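Local coordinates for protein interleukin-2 receptor subunit beta (Mus musculus, PDB 6DG5) that probably acts as a receptor for interleukin-2 and interleukin-15, this extracellular part binding the cytokine outside the cell, at residues Cys33-Lys38 and Trp58-Ile63; Arg42-Thr47 and Asp77-Asn82; Gln114-Asp119 and Asn124-Val129; Leu168-Leu173 and Leu202-Arg207. One frame throughout, in Å; residues are numbered along the deposited sequence.

Contact 1: Cys33-Lys38 and Trp58-Ile63; sequences CHVHAK and WACNLI. With NAG (2-acetamido-2-deoxy-beta-D-glucopyranose), chain E; NAG (2-acetamido-2-deoxy-beta-D-glucopyranose), chain C.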
# COMPACT_ATOMS: atom_id res chain seq x y z
N CYS B 33 -36.17 -6.81 16.10
CA CYS B 33 -34.89 -6.45 16.70
C CYS B 33 -34.11 -5.59 15.72
O CYS B 33 -34.16 -5.83 14.50
CB CYS B 33 -34.07 -7.68 17.08
SG CYS B 33 -34.75 -8.74 18.37
N HIS B 34 -33.38 -4.61 16.24
CA HIS B 34 -32.63 -3.67 15.42
C HIS B 34 -31.18 -3.63 15.86
O HIS B 34 -30.81 -4.12 16.93
CB HIS B 34 -33.25 -2.26 15.49
CG HIS B 34 -34.47 -2.09 14.64
ND1 HIS B 34 -35.54 -2.96 14.69
CD2 HIS B 34 -34.79 -1.16 13.71
CE1 HIS B 34 -36.47 -2.56 13.84
NE2 HIS B 34 -36.03 -1.47 13.23
N VAL B 35 -30.34 -3.03 15.01
CA VAL B 35 -28.91 -2.88 15.27
C VAL B 35 -28.57 -1.40 15.18
O VAL B 35 -28.76 -0.78 14.13
CB VAL B 35 -28.07 -3.70 14.28
CG1 VAL B 35 -26.59 -3.36 14.43
CG2 VAL B 35 -28.29 -5.19 14.49
N HIS B 36 -28.06 -0.85 16.27
CA HIS B 36 -27.65 0.55 16.33
C HIS B 36 -26.13 0.64 16.27
O HIS B 36 -25.44 -0.10 16.98
CB HIS B 36 -28.17 1.22 17.60
CG HIS B 36 -29.61 1.60 17.54
ND1 HIS B 36 -30.60 0.71 17.19
CD2 HIS B 36 -30.24 2.77 17.79
CE1 HIS B 36 -31.78 1.32 17.22
NE2 HIS B 36 -31.58 2.57 17.58
N ALA B 37 -25.62 1.55 15.45
CA ALA B 37 -24.19 1.77 15.31
C ALA B 37 -23.91 3.26 15.39
O ALA B 37 -24.54 4.06 14.68
CB ALA B 37 -23.66 1.20 13.99
N LYS B 38 -22.97 3.65 16.25
CA LYS B 38 -22.62 5.05 16.45
C LYS B 38 -21.11 5.17 16.59
O LYS B 38 -20.52 4.61 17.52
CB LYS B 38 -23.32 5.63 17.68
CG LYS B 38 -23.28 4.74 18.92
N TRP B 58 -29.51 -14.12 12.01
CA TRP B 58 -30.25 -12.93 11.62
C TRP B 58 -29.25 -11.88 11.14
O TRP B 58 -28.26 -11.60 11.83
CB TRP B 58 -31.07 -12.37 12.78
CG TRP B 58 -31.93 -13.39 13.47
CD1 TRP B 58 -31.51 -14.35 14.35
CD2 TRP B 58 -33.35 -13.53 13.37
NE1 TRP B 58 -32.58 -15.09 14.78
CE2 TRP B 58 -33.72 -14.60 14.20
CE3 TRP B 58 -34.34 -12.85 12.65
CZ2 TRP B 58 -35.05 -15.02 14.32
CZ3 TRP B 58 -35.65 -13.27 12.78
CH2 TRP B 58 -35.99 -14.34 13.61
N ALA B 59 -29.51 -11.30 9.98
CA ALA B 59 -28.56 -10.40 9.34
C ALA B 59 -29.09 -8.97 9.28
O ALA B 59 -30.30 -8.72 9.34
CB ALA B 59 -28.22 -10.88 7.92
N CYS B 60 -28.16 -8.03 9.15
CA CYS B 60 -28.44 -6.60 9.11
C CYS B 60 -27.40 -5.94 8.23
O CYS B 60 -26.24 -6.38 8.18
CB CYS B 60 -28.41 -6.00 10.52
SG CYS B 60 -29.72 -4.82 10.92
N ASN B 61 -27.80 -4.87 7.54
CA ASN B 61 -26.91 -4.16 6.62
C ASN B 61 -26.92 -2.68 6.96
O ASN B 61 -27.91 -1.98 6.71
CB ASN B 61 -27.32 -4.40 5.17
CG ASN B 61 -27.00 -5.80 4.71
OD1 ASN B 61 -26.08 -6.44 5.22
ND2 ASN B 61 -27.76 -6.29 3.74
N LEU B 62 -25.81 -2.19 7.51
CA LEU B 62 -25.63 -0.77 7.81
C LEU B 62 -24.94 -0.12 6.62
O LEU B 62 -23.74 -0.30 6.41
CB LEU B 62 -24.83 -0.59 9.09
CG LEU B 62 -25.48 -1.08 10.38
CD1 LEU B 62 -24.42 -1.53 11.38
CD2 LEU B 62 -26.35 0.01 10.98
N ILE B 63 -25.70 0.63 5.82
CA ILE B 63 -25.16 1.35 4.68
C ILE B 63 -24.72 2.73 5.18
O ILE B 63 -25.56 3.58 5.49
CB ILE B 63 -26.17 1.46 3.54
CG1 ILE B 63 -26.48 0.08 2.96
CG2 ILE B 63 -25.65 2.38 2.45
CD1 ILE B 63 -27.71 -0.57 3.54
C1 NAG E . -24.01 -4.58 2.13
C2 NAG E . -24.58 -4.67 0.70
C3 NAG E . -25.51 -5.88 0.55
C4 NAG E . -24.86 -7.15 1.09
C5 NAG E . -24.41 -6.90 2.52
C6 NAG E . -23.73 -8.08 3.17
C7 NAG E . -24.79 -2.46 -0.36
C8 NAG E . -25.68 -1.28 -0.60
N2 NAG E . -25.30 -3.45 0.37
O3 NAG E . -25.84 -6.05 -0.82
O4 NAG E . -25.83 -8.20 1.04
O5 NAG E . -23.46 -5.83 2.51
O6 NAG E . -22.36 -7.82 3.44
O7 NAG E . -23.65 -2.51 -0.82
C1 NAG C . -25.32 -9.46 0.54
C2 NAG C . -26.24 -10.54 1.10
C3 NAG C . -25.80 -11.92 0.61
C4 NAG C . -25.65 -11.94 -0.91
C5 NAG C . -24.76 -10.78 -1.36
C6 NAG C . -24.66 -10.65 -2.87
C7 NAG C . -27.12 -9.77 3.26
C8 NAG C . -26.98 -9.85 4.75
N2 NAG C . -26.25 -10.51 2.55
O3 NAG C . -26.76 -12.89 1.01
O4 NAG C . -25.06 -13.18 -1.29
O5 NAG C . -25.30 -9.54 -0.88
O6 NAG C . -25.81 -10.02 -3.42
O7 NAG C . -27.97 -9.08 2.72

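Contact 2: Arg42-Thr47 and Asp77-Asn82; sequences RHWNKT and DLLDIN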
# COMPACT_ATOMS: atom_id res chain seq x y z
N ARG B 42 -17.56 10.26 14.53
CA ARG B 42 -18.64 10.77 13.69
C ARG B 42 -19.90 10.96 14.52
O ARG B 42 -20.17 10.21 15.46
CB ARG B 42 -18.90 9.84 12.51
CG ARG B 42 -17.92 10.03 11.37
CD ARG B 42 -17.73 8.77 10.55
NE ARG B 42 -16.98 9.05 9.33
CZ ARG B 42 -15.65 9.02 9.26
NH1 ARG B 42 -14.93 8.71 10.33
NH2 ARG B 42 -15.04 9.29 8.11
N HIS B 43 -20.68 11.98 14.16
CA HIS B 43 -21.86 12.35 14.92
C HIS B 43 -23.10 11.55 14.55
O HIS B 43 -24.12 11.67 15.23
CB HIS B 43 -22.15 13.84 14.76
CG HIS B 43 -21.14 14.73 15.42
ND1 HIS B 43 -20.86 16.01 14.96
CD2 HIS B 43 -20.36 14.55 16.51
CE1 HIS B 43 -19.95 16.56 15.74
NE2 HIS B 43 -19.63 15.70 16.69
N TRP B 44 -23.04 10.73 13.50
CA TRP B 44 -24.25 10.05 13.05
C TRP B 44 -24.52 8.79 13.87
O TRP B 44 -23.71 8.36 14.69
CB TRP B 44 -24.17 9.71 11.56
CG TRP B 44 -22.89 9.07 11.09
CD1 TRP B 44 -21.92 9.64 10.33
CD2 TRP B 44 -22.46 7.72 11.34
NE1 TRP B 44 -20.91 8.74 10.09
CE2 TRP B 44 -21.22 7.56 10.71
CE3 TRP B 44 -23.01 6.64 12.04
CZ2 TRP B 44 -20.51 6.36 10.75
CZ3 TRP B 44 -22.30 5.45 12.09
CH2 TRP B 44 -21.06 5.32 11.45
N ASN B 45 -25.68 8.20 13.61
CA ASN B 45 -26.13 7.00 14.32
C ASN B 45 -27.00 6.21 13.35
O ASN B 45 -28.11 6.64 13.03
CB ASN B 45 -26.90 7.37 15.59
CG ASN B 45 -27.37 6.15 16.36
OD1 ASN B 45 -26.94 5.03 16.10
ND2 ASN B 45 -28.28 6.37 17.30
N LYS B 46 -26.49 5.08 12.88
CA LYS B 46 -27.13 4.30 11.83
C LYS B 46 -27.87 3.10 12.42
O LYS B 46 -27.46 2.52 13.43
CB LYS B 46 -26.10 3.82 10.81
CG LYS B 46 -25.47 4.96 10.02
CD LYS B 46 -26.45 5.54 9.01
CE LYS B 46 -26.17 7.01 8.74
NZ LYS B 46 -24.79 7.26 8.24
N THR B 47 -28.97 2.72 11.76
CA THR B 47 -29.86 1.68 12.26
C THR B 47 -30.33 0.79 11.11
O THR B 47 -30.41 1.23 9.96
CB THR B 47 -31.09 2.27 12.97
OG1 THR B 47 -31.70 3.26 12.13
CG2 THR B 47 -30.69 2.92 14.29
N ASP B 77 -11.27 4.70 13.62
CA ASP B 77 -12.68 4.76 13.99
C ASP B 77 -13.04 3.62 14.93
O ASP B 77 -12.42 2.55 14.92
CB ASP B 77 -13.56 4.71 12.74
CG ASP B 77 -14.05 6.08 12.32
OD1 ASP B 77 -14.95 6.63 12.99
OD2 ASP B 77 -13.55 6.62 11.31
N LEU B 78 -14.06 3.86 15.75
CA LEU B 78 -14.57 2.85 16.67
C LEU B 78 -16.04 3.16 16.91
O LEU B 78 -16.37 4.16 17.55
CB LEU B 78 -13.80 2.85 17.99
CG LEU B 78 -14.40 2.02 19.12
CD1 LEU B 78 -14.33 0.53 18.81
CD2 LEU B 78 -13.72 2.33 20.45
N LEU B 79 -16.93 2.31 16.39
CA LEU B 79 -18.36 2.52 16.52
C LEU B 79 -18.96 1.46 17.44
O LEU B 79 -18.59 0.28 17.38
CB LEU B 79 -19.06 2.50 15.16
CG LEU B 79 -18.87 1.34 14.19
CD1 LEU B 79 -19.92 0.28 14.42
CD2 LEU B 79 -18.94 1.84 12.76
N ASP B 80 -19.87 1.89 18.31
CA ASP B 80 -20.51 1.01 19.28
C ASP B 80 -21.73 0.37 18.63
O ASP B 80 -22.70 1.06 18.28
CB ASP B 80 -20.91 1.79 20.53
CG ASP B 80 -19.73 2.47 21.19
OD1 ASP B 80 -19.00 3.21 20.49
OD2 ASP B 80 -19.53 2.27 22.41
N ILE B 81 -21.70 -0.95 18.47
CA ILE B 81 -22.81 -1.69 17.90
C ILE B 81 -23.68 -2.21 19.04
O ILE B 81 -23.21 -2.94 19.92
CB ILE B 81 -22.32 -2.84 17.02
CG1 ILE B 81 -21.84 -2.29 15.68
CG2 ILE B 81 -23.43 -3.85 16.78
CD1 ILE B 81 -21.00 -3.25 14.89
N ASN B 82 -24.96 -1.83 19.03
CA ASN B 82 -25.92 -2.23 20.03
C ASN B 82 -27.08 -2.96 19.35
O ASN B 82 -27.55 -2.54 18.29
CB ASN B 82 -26.46 -1.03 20.81
CG ASN B 82 -25.35 -0.14 21.34
OD1 ASN B 82 -24.91 -0.28 22.48
ND2 ASN B 82 -24.89 0.79 20.51

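Contact 3: Gln114-Asp119 and Asn124-Val129; sequences QVLHID and NISWKV. With NAG (2-acetamido-2-deoxy-beta-D-glucopyranose), chain D.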
# COMPACT_ATOMS: atom_id res chain seq x y z
N GLN B 114 -13.89 -13.71 -16.55
CA GLN B 114 -14.00 -14.05 -17.96
C GLN B 114 -12.68 -14.64 -18.44
O GLN B 114 -11.63 -14.46 -17.82
CB GLN B 114 -14.39 -12.84 -18.81
CG GLN B 114 -13.31 -11.79 -18.94
CD GLN B 114 -13.63 -10.77 -20.01
OE1 GLN B 114 -14.43 -11.04 -20.91
NE2 GLN B 114 -13.02 -9.60 -19.92
N VAL B 115 -12.75 -15.33 -19.57
CA VAL B 115 -11.60 -15.96 -20.19
C VAL B 115 -11.12 -15.08 -21.34
O VAL B 115 -11.88 -14.81 -22.27
CB VAL B 115 -11.93 -17.38 -20.69
CG1 VAL B 115 -10.72 -18.00 -21.36
CG2 VAL B 115 -12.42 -18.24 -19.54
N LEU B 116 -9.86 -14.65 -21.27
CA LEU B 116 -9.29 -13.84 -22.34
C LEU B 116 -8.64 -14.71 -23.41
O LEU B 116 -8.76 -14.41 -24.60
CB LEU B 116 -8.26 -12.86 -21.77
CG LEU B 116 -8.80 -11.72 -20.91
CD1 LEU B 116 -7.69 -10.75 -20.55
CD2 LEU B 116 -9.93 -11.00 -21.62
N HIS B 117 -7.95 -15.78 -23.02
CA HIS B 117 -7.39 -16.73 -23.96
C HIS B 117 -7.65 -18.13 -23.45
O HIS B 117 -7.61 -18.38 -22.25
CB HIS B 117 -5.88 -16.51 -24.15
CG HIS B 117 -5.21 -17.61 -24.91
ND1 HIS B 117 -4.40 -18.55 -24.31
CD2 HIS B 117 -5.24 -17.92 -26.23
CE1 HIS B 117 -3.95 -19.39 -25.22
NE2 HIS B 117 -4.44 -19.03 -26.39
N ILE B 118 -7.94 -19.05 -24.37
CA ILE B 118 -8.13 -20.45 -24.00
C ILE B 118 -7.58 -21.33 -25.12
O ILE B 118 -7.89 -21.12 -26.30
CB ILE B 118 -9.62 -20.75 -23.70
CG1 ILE B 118 -9.80 -22.23 -23.38
CG2 ILE B 118 -10.52 -20.29 -24.85
CD1 ILE B 118 -10.89 -22.50 -22.38
N ASP B 119 -6.74 -22.29 -24.75
CA ASP B 119 -6.09 -23.18 -25.69
C ASP B 119 -6.57 -24.62 -25.50
O ASP B 119 -7.62 -24.86 -24.89
CB ASP B 119 -4.57 -23.12 -25.50
CG ASP B 119 -3.79 -23.23 -26.79
OD1 ASP B 119 -4.16 -24.05 -27.65
OD2 ASP B 119 -2.82 -22.46 -26.94
N ASN B 124 -6.28 -18.21 -19.72
CA ASN B 124 -6.04 -17.00 -18.94
C ASN B 124 -7.38 -16.41 -18.54
O ASN B 124 -8.21 -16.09 -19.40
CB ASN B 124 -5.20 -16.00 -19.73
CG ASN B 124 -4.68 -14.85 -18.87
OD1 ASN B 124 -4.98 -14.76 -17.68
ND2 ASN B 124 -3.89 -13.97 -19.49
N ILE B 125 -7.59 -16.26 -17.23
CA ILE B 125 -8.88 -15.84 -16.67
C ILE B 125 -8.67 -14.56 -15.89
O ILE B 125 -7.76 -14.47 -15.06
CB ILE B 125 -9.47 -16.94 -15.77
CG1 ILE B 125 -9.84 -18.17 -16.60
CG2 ILE B 125 -10.68 -16.42 -15.01
CD1 ILE B 125 -9.71 -19.48 -15.85
N SER B 126 -9.53 -13.57 -16.13
CA SER B 126 -9.45 -12.26 -15.49
C SER B 126 -10.61 -12.06 -14.53
O SER B 126 -11.59 -12.80 -14.54
CB SER B 126 -9.44 -11.14 -16.54
OG SER B 126 -8.33 -11.26 -17.41
N TRP B 127 -10.47 -11.04 -13.67
CA TRP B 127 -11.53 -10.68 -12.74
C TRP B 127 -11.30 -9.27 -12.22
O TRP B 127 -10.16 -8.87 -11.98
CB TRP B 127 -11.62 -11.67 -11.57
CG TRP B 127 -10.35 -11.84 -10.79
CD1 TRP B 127 -9.89 -11.05 -9.78
CD2 TRP B 127 -9.37 -12.87 -10.97
NE1 TRP B 127 -8.69 -11.53 -9.31
CE2 TRP B 127 -8.35 -12.65 -10.02
CE3 TRP B 127 -9.27 -13.97 -11.83
CZ2 TRP B 127 -7.24 -13.47 -9.92
CZ3 TRP B 127 -8.16 -14.79 -11.72
CH2 TRP B 127 -7.16 -14.54 -10.77
N LYS B 128 -12.39 -8.52 -12.06
CA LYS B 128 -12.36 -7.17 -11.53
C LYS B 128 -12.81 -7.16 -10.08
O LYS B 128 -13.49 -8.07 -9.60
CB LYS B 128 -13.25 -6.25 -12.37
CG LYS B 128 -12.82 -6.08 -13.82
CD LYS B 128 -13.80 -5.19 -14.58
CE LYS B 128 -13.23 -4.74 -15.93
NZ LYS B 128 -13.02 -5.87 -16.87
N VAL B 129 -12.43 -6.10 -9.36
CA VAL B 129 -12.76 -5.95 -7.95
C VAL B 129 -13.46 -4.62 -7.72
O VAL B 129 -13.28 -3.66 -8.48
CB VAL B 129 -11.51 -6.07 -7.06
CG1 VAL B 129 -10.96 -7.48 -7.10
CG2 VAL B 129 -10.46 -5.07 -7.50
C1 NAG D . -3.32 -12.82 -18.82
C2 NAG D . -1.87 -12.56 -19.25
C3 NAG D . -1.33 -11.28 -18.60
C4 NAG D . -2.28 -10.11 -18.81
C5 NAG D . -3.70 -10.50 -18.39
C6 NAG D . -4.73 -9.43 -18.68
C7 NAG D . 0.05 -14.04 -19.65
C8 NAG D . 0.81 -15.23 -19.16
N2 NAG D . -1.02 -13.69 -18.93
O3 NAG D . -0.06 -10.97 -19.16
O4 NAG D . -1.87 -8.99 -18.02
O5 NAG D . -4.11 -11.67 -19.10
O6 NAG D . -4.82 -9.14 -20.06
O7 NAG D . 0.39 -13.42 -20.66

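Contact 4: Leu168-Leu173 and Leu202-Arg207; sequences LFLEML and LTFRTR. With NAG (2-acetamido-2-deoxy-beta-D-glucopyranose), chain D.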
# COMPACT_ATOMS: atom_id res chain seq x y z
N LEU B 168 -5.00 -15.23 -13.85
CA LEU B 168 -4.11 -16.38 -13.76
C LEU B 168 -4.07 -17.11 -15.09
O LEU B 168 -5.09 -17.26 -15.77
CB LEU B 168 -4.50 -17.36 -12.63
CG LEU B 168 -5.94 -17.68 -12.24
CD1 LEU B 168 -6.71 -18.37 -13.35
CD2 LEU B 168 -5.92 -18.55 -11.00
N PHE B 169 -2.87 -17.55 -15.46
CA PHE B 169 -2.65 -18.34 -16.67
C PHE B 169 -2.54 -19.79 -16.25
O PHE B 169 -1.58 -20.17 -15.57
CB PHE B 169 -1.40 -17.86 -17.40
CG PHE B 169 -1.36 -18.23 -18.86
CD1 PHE B 169 -1.92 -17.40 -19.82
CD2 PHE B 169 -0.74 -19.40 -19.27
CE1 PHE B 169 -1.87 -17.74 -21.16
CE2 PHE B 169 -0.69 -19.74 -20.61
CZ PHE B 169 -1.26 -18.91 -21.55
N LEU B 170 -3.52 -20.61 -16.63
CA LEU B 170 -3.56 -22.00 -16.22
C LEU B 170 -2.84 -22.88 -17.23
O LEU B 170 -3.02 -22.73 -18.44
CB LEU B 170 -5.01 -22.47 -16.06
CG LEU B 170 -5.78 -21.85 -14.89
CD1 LEU B 170 -7.22 -22.34 -14.88
CD2 LEU B 170 -5.09 -22.17 -13.58
N GLU B 171 -2.03 -23.80 -16.72
CA GLU B 171 -1.31 -24.77 -17.53
C GLU B 171 -1.76 -26.18 -17.15
O GLU B 171 -2.51 -26.38 -16.20
CB GLU B 171 0.21 -24.63 -17.35
CG GLU B 171 0.76 -23.24 -17.67
CD GLU B 171 1.00 -23.03 -19.15
OE1 GLU B 171 1.43 -21.92 -19.53
OE2 GLU B 171 0.77 -23.98 -19.93
N MET B 172 -1.27 -27.16 -17.91
CA MET B 172 -1.50 -28.58 -17.63
C MET B 172 -2.99 -28.91 -17.59
O MET B 172 -3.46 -29.65 -16.72
CB MET B 172 -0.82 -29.00 -16.31
CG MET B 172 0.55 -28.39 -16.09
SD MET B 172 1.87 -29.16 -17.05
CE MET B 172 2.22 -30.60 -16.05
N LEU B 173 -3.74 -28.36 -18.55
CA LEU B 173 -5.17 -28.61 -18.66
C LEU B 173 -5.44 -29.69 -19.69
O LEU B 173 -4.81 -29.72 -20.75
CB LEU B 173 -5.92 -27.33 -19.03
CG LEU B 173 -5.90 -26.18 -18.02
CD1 LEU B 173 -6.57 -24.95 -18.60
CD2 LEU B 173 -6.57 -26.60 -16.72
N LEU B 202 -17.07 -19.52 -12.85
CA LEU B 202 -16.92 -19.36 -14.29
C LEU B 202 -16.65 -20.73 -14.90
O LEU B 202 -15.64 -21.37 -14.57
CB LEU B 202 -15.78 -18.40 -14.61
CG LEU B 202 -15.38 -18.28 -16.08
CD1 LEU B 202 -16.31 -17.34 -16.82
CD2 LEU B 202 -13.93 -17.81 -16.20
N THR B 203 -17.54 -21.18 -15.78
CA THR B 203 -17.44 -22.48 -16.41
C THR B 203 -16.86 -22.33 -17.81
O THR B 203 -17.39 -21.57 -18.63
CB THR B 203 -18.80 -23.17 -16.47
OG1 THR B 203 -19.47 -23.01 -15.22
CG2 THR B 203 -18.63 -24.65 -16.76
N PHE B 204 -15.78 -23.05 -18.09
CA PHE B 204 -15.11 -22.99 -19.38
C PHE B 204 -14.64 -24.37 -19.78
O PHE B 204 -14.37 -25.23 -18.93
CB PHE B 204 -13.93 -22.00 -19.36
CG PHE B 204 -12.85 -22.37 -18.38
CD1 PHE B 204 -12.95 -22.01 -17.05
CD2 PHE B 204 -11.72 -23.07 -18.80
CE1 PHE B 204 -11.95 -22.34 -16.14
CE2 PHE B 204 -10.72 -23.40 -17.90
CZ PHE B 204 -10.84 -23.04 -16.57
N ARG B 205 -14.52 -24.59 -21.09
CA ARG B 205 -14.10 -25.86 -21.65
C ARG B 205 -12.93 -25.64 -22.61
O ARG B 205 -12.96 -24.72 -23.43
CB ARG B 205 -15.25 -26.56 -22.38
CG ARG B 205 -14.90 -27.93 -22.95
CD ARG B 205 -16.10 -28.58 -23.61
NE ARG B 205 -15.76 -29.87 -24.21
CZ ARG B 205 -15.88 -31.04 -23.58
NH1 ARG B 205 -16.33 -31.08 -22.33
NH2 ARG B 205 -15.54 -32.16 -24.20
N THR B 206 -11.91 -26.49 -22.49
CA THR B 206 -10.71 -26.36 -23.30
C THR B 206 -10.97 -26.82 -24.73
O THR B 206 -11.89 -27.60 -25.01
CB THR B 206 -9.57 -27.16 -22.69
OG1 THR B 206 -10.05 -28.45 -22.29
CG2 THR B 206 -9.00 -26.44 -21.48
N ARG B 207 -10.14 -26.33 -25.64
CA ARG B 207 -10.26 -26.70 -27.05
C ARG B 207 -9.94 -28.18 -27.23
O ARG B 207 -8.99 -28.69 -26.61
CB ARG B 207 -9.31 -25.85 -27.90
CG ARG B 207 -9.40 -26.09 -29.40
CD ARG B 207 -8.33 -25.32 -30.16
NE ARG B 207 -8.57 -23.87 -30.17
CZ ARG B 207 -9.18 -23.22 -31.15
NH1 ARG B 207 -9.62 -23.89 -32.22
NH2 ARG B 207 -9.35 -21.91 -31.08
C1 NAG D . -3.32 -12.82 -18.82
C2 NAG D . -1.87 -12.56 -19.25
C3 NAG D . -1.33 -11.28 -18.60
C4 NAG D . -2.28 -10.11 -18.81
C5 NAG D . -3.70 -10.50 -18.39
C6 NAG D . -4.73 -9.43 -18.68
C7 NAG D . 0.05 -14.04 -19.65
C8 NAG D . 0.81 -15.23 -19.16
N2 NAG D . -1.02 -13.69 -18.93
O3 NAG D . -0.06 -10.97 -19.16
O4 NAG D . -1.87 -8.99 -18.02
O5 NAG D . -4.11 -11.67 -19.10
O6 NAG D . -4.82 -9.14 -20.06
O7 NAG D . 0.39 -13.42 -20.66

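Contact 1: Cys33-Lys38 and Trp58-Ile63
Val35 lays its two methyls over two residues of the strand that faces it: CG2 rests on the sulfur of Cys60 (Val35 CG2 to Cys60 SG, 3.9 Å), while CG1 turns to Leu62. The torsion explains this division of labour, for CG1 stands opposite the backbone N (chi1 171°) and CG2 beside it. Leu62 crosses Val35 at about a right angle, and its two branches are used differently. Its CD1 meets the methyl of Ala37 (Leu62 CD1 to Ala37 CB, 3.9 Å) as well as Val35 CG1 at 4.2 Å, whereas CD2 comes within 4.0 Å of Val35 O. No hydrogen bond joins the two segments; all four buried side chains meet through apolar atoms and the cysteine sulfur. A disulfide to Cys48 on strand 46-54 holds that sulfur covalently.

The outer side of 58-63 has another chemistry. Asn61 ND2 donates to O7 of the chain C sugar (3.0 Å, 160° at the hydrogen), and its OD1 is held by Ser19. The glycan thus lies along this strand, with Ala59 CB against C8 of the same sugar.

The axes of the two short segments come within 8.2 Å and their directions differ by 37°, too far apart for backbone pairing. Strand 46-54 pairs with 33-39 and also neighbours 57-63, joining the two. Such side-chain packing between two slightly rotated layers is characteristic of the beta sandwich, here that of the N-terminal domain of a type I cytokine receptor.

Contact 2: Arg42-Thr47 and Asp77-Asn82
Arg42 and Asp77 supply the charged part of this contact, a salt bridge from Arg42 NH1 to Asp77 OD2 of 2.7 Å. The guanidinium arrives at the end of a chain extended from CG to NE. The two side chains cross at about a right angle, and the guanidinium and carboxylate planes are 54° apart. NH1 is the nitrogen nearest both oxygens, for Asp77 OD1 is 3.4 Å from the same Arg42 NH1. Both groups have further partners. Asp77 is held from its own side by Thr74 at OD2 and by Ser39 at OD1, an arrangement that would keep the carboxylate from rotating, while Arg42 NH2 bonds a polar side chain of another protein chain in the assembly.

Arg42 lies in the loop between strands 33-39 and 46-54, where the N-terminal receptor domain touches a partner protein, consistent with the ligand-facing loops of type I cytokine receptors.

Apolar packing takes over two residues along in each segment. The indole of Trp44 offers its edge, not its face, to Leu79, with Trp44 CH2 and Leu79 CD2 4.3 Å apart and the methyl near the ring plane. Neighbours in its own segment take the two faces: Arg42 CB stands 3.3 Å above one, and Lys46 NZ 3.8 Å above the other, both displaced toward the rim. Leu79 carries the contact inward, since its side chain also touches Ala37 and Phe99.

Contact 3: Gln114-Asp119 and Asn124-Val129
Asn124 is gripped through its backbone on both counts: its N donates to His117 O (2.9 Å, 167° at the hydrogen), and its O accepts from Leu116 N at 2.9 Å. Two consecutive residues thus answer one, which is the beta bulge of this hairpin, and the helical backbone angles of Leu116 (psi -40°) mark where the register slips. The Asn124 side chain carries the sugar of chain D on ND2. With CG opposite the backbone N (chi1 -168°), the amide extends off the face shared with His117, and it touches Trp167 and Phe169 of the next strand.

Ile125 follows on the other face, in a non-hydrogen-bonded pair with Val115. Its CG1 meets Val115 CG2 at 3.9 Å, and its CA makes a CA-H...O contact with Gln114 O at 3.3 Å. Leu202 and Phe204 lie beyond, so this face is directed to the domain core.

Ser126 forms the next hydrogen-bonded pair, with Gln114. Ser126 N reaches Gln114 O at 2.8 Å, whereas the return bond, Gln114 N to Ser126 O, is longer at 3.2 Å. On the same face as the glycan, Leu116 CD1 comes close to both Ser126 OG and O6 of the sugar.

Backbone bonds hold the hairpin, leaving one face to build an apolar core and the other to carry a glycan.

Contact 4: Leu168-Leu173 and Leu202-Arg207
Across the interior of the fibronectin type-III domain, strands 167-170 and 202-205 belong to different sheets; they and the residues just beyond them meet through Leu170, Leu173, Phe204 and Thr206. Leu170 comes at the far end of the phenyl ring, its CD1 4.1 Å from Phe204 CZ and oblique to the ring. Leu173 approaches from the edge instead: Leu173 CD1 lies near the ring plane, 4.5 Å from Phe204 CE2. Phe204 reaches them because its CG stands between the backbone N and the carbonyl carbon (chi1 61°), with Ile118, Ile125 and Val181 also packing on it.

This is the hydrophobic filling of a beta sandwich, and no hydrogen bond joins the two segments. Past the strands proper, Leu173 CB packs against the methyl of Thr206 (Leu173 CB to Thr206 CG2, 4.0 Å). Thr206 faces two ways: CG2 serves the core, while OG1 is hydrogen-bonded to Ile174 O and Thr177 N, so its buried hydroxyl is satisfied by backbone.

On the outer side of strand 167-170, Phe169 CD1 lies 3.5 Å from C8 of the glycan sugar on Asn124. Glu171 N, in the turn that follows, is hydrogen-bonded to a polar side chain of another protein chain.

The four contacts fall into two pairs, one in each domain, on opposite sides of the chain's centre. Contacts 1 and 2 lie about 10 Å apart between centres and touch directly, for strand 33-39 pairs with both 46-54 and 79-86. Contacts 3 and 4, about 9 Å apart between centres, share the sugar of chain D and are joined because strands 123-128 and 167-170 are neighbours in one sheet. Contacts 1 and 4 are buried, apolar and bridged mainly by side chains; contact 2 is partly buried and adds a salt bridge; contact 3, nearer the surface, with three exposed residues and one glycosylated face, is a hairpin built on backbone bonds.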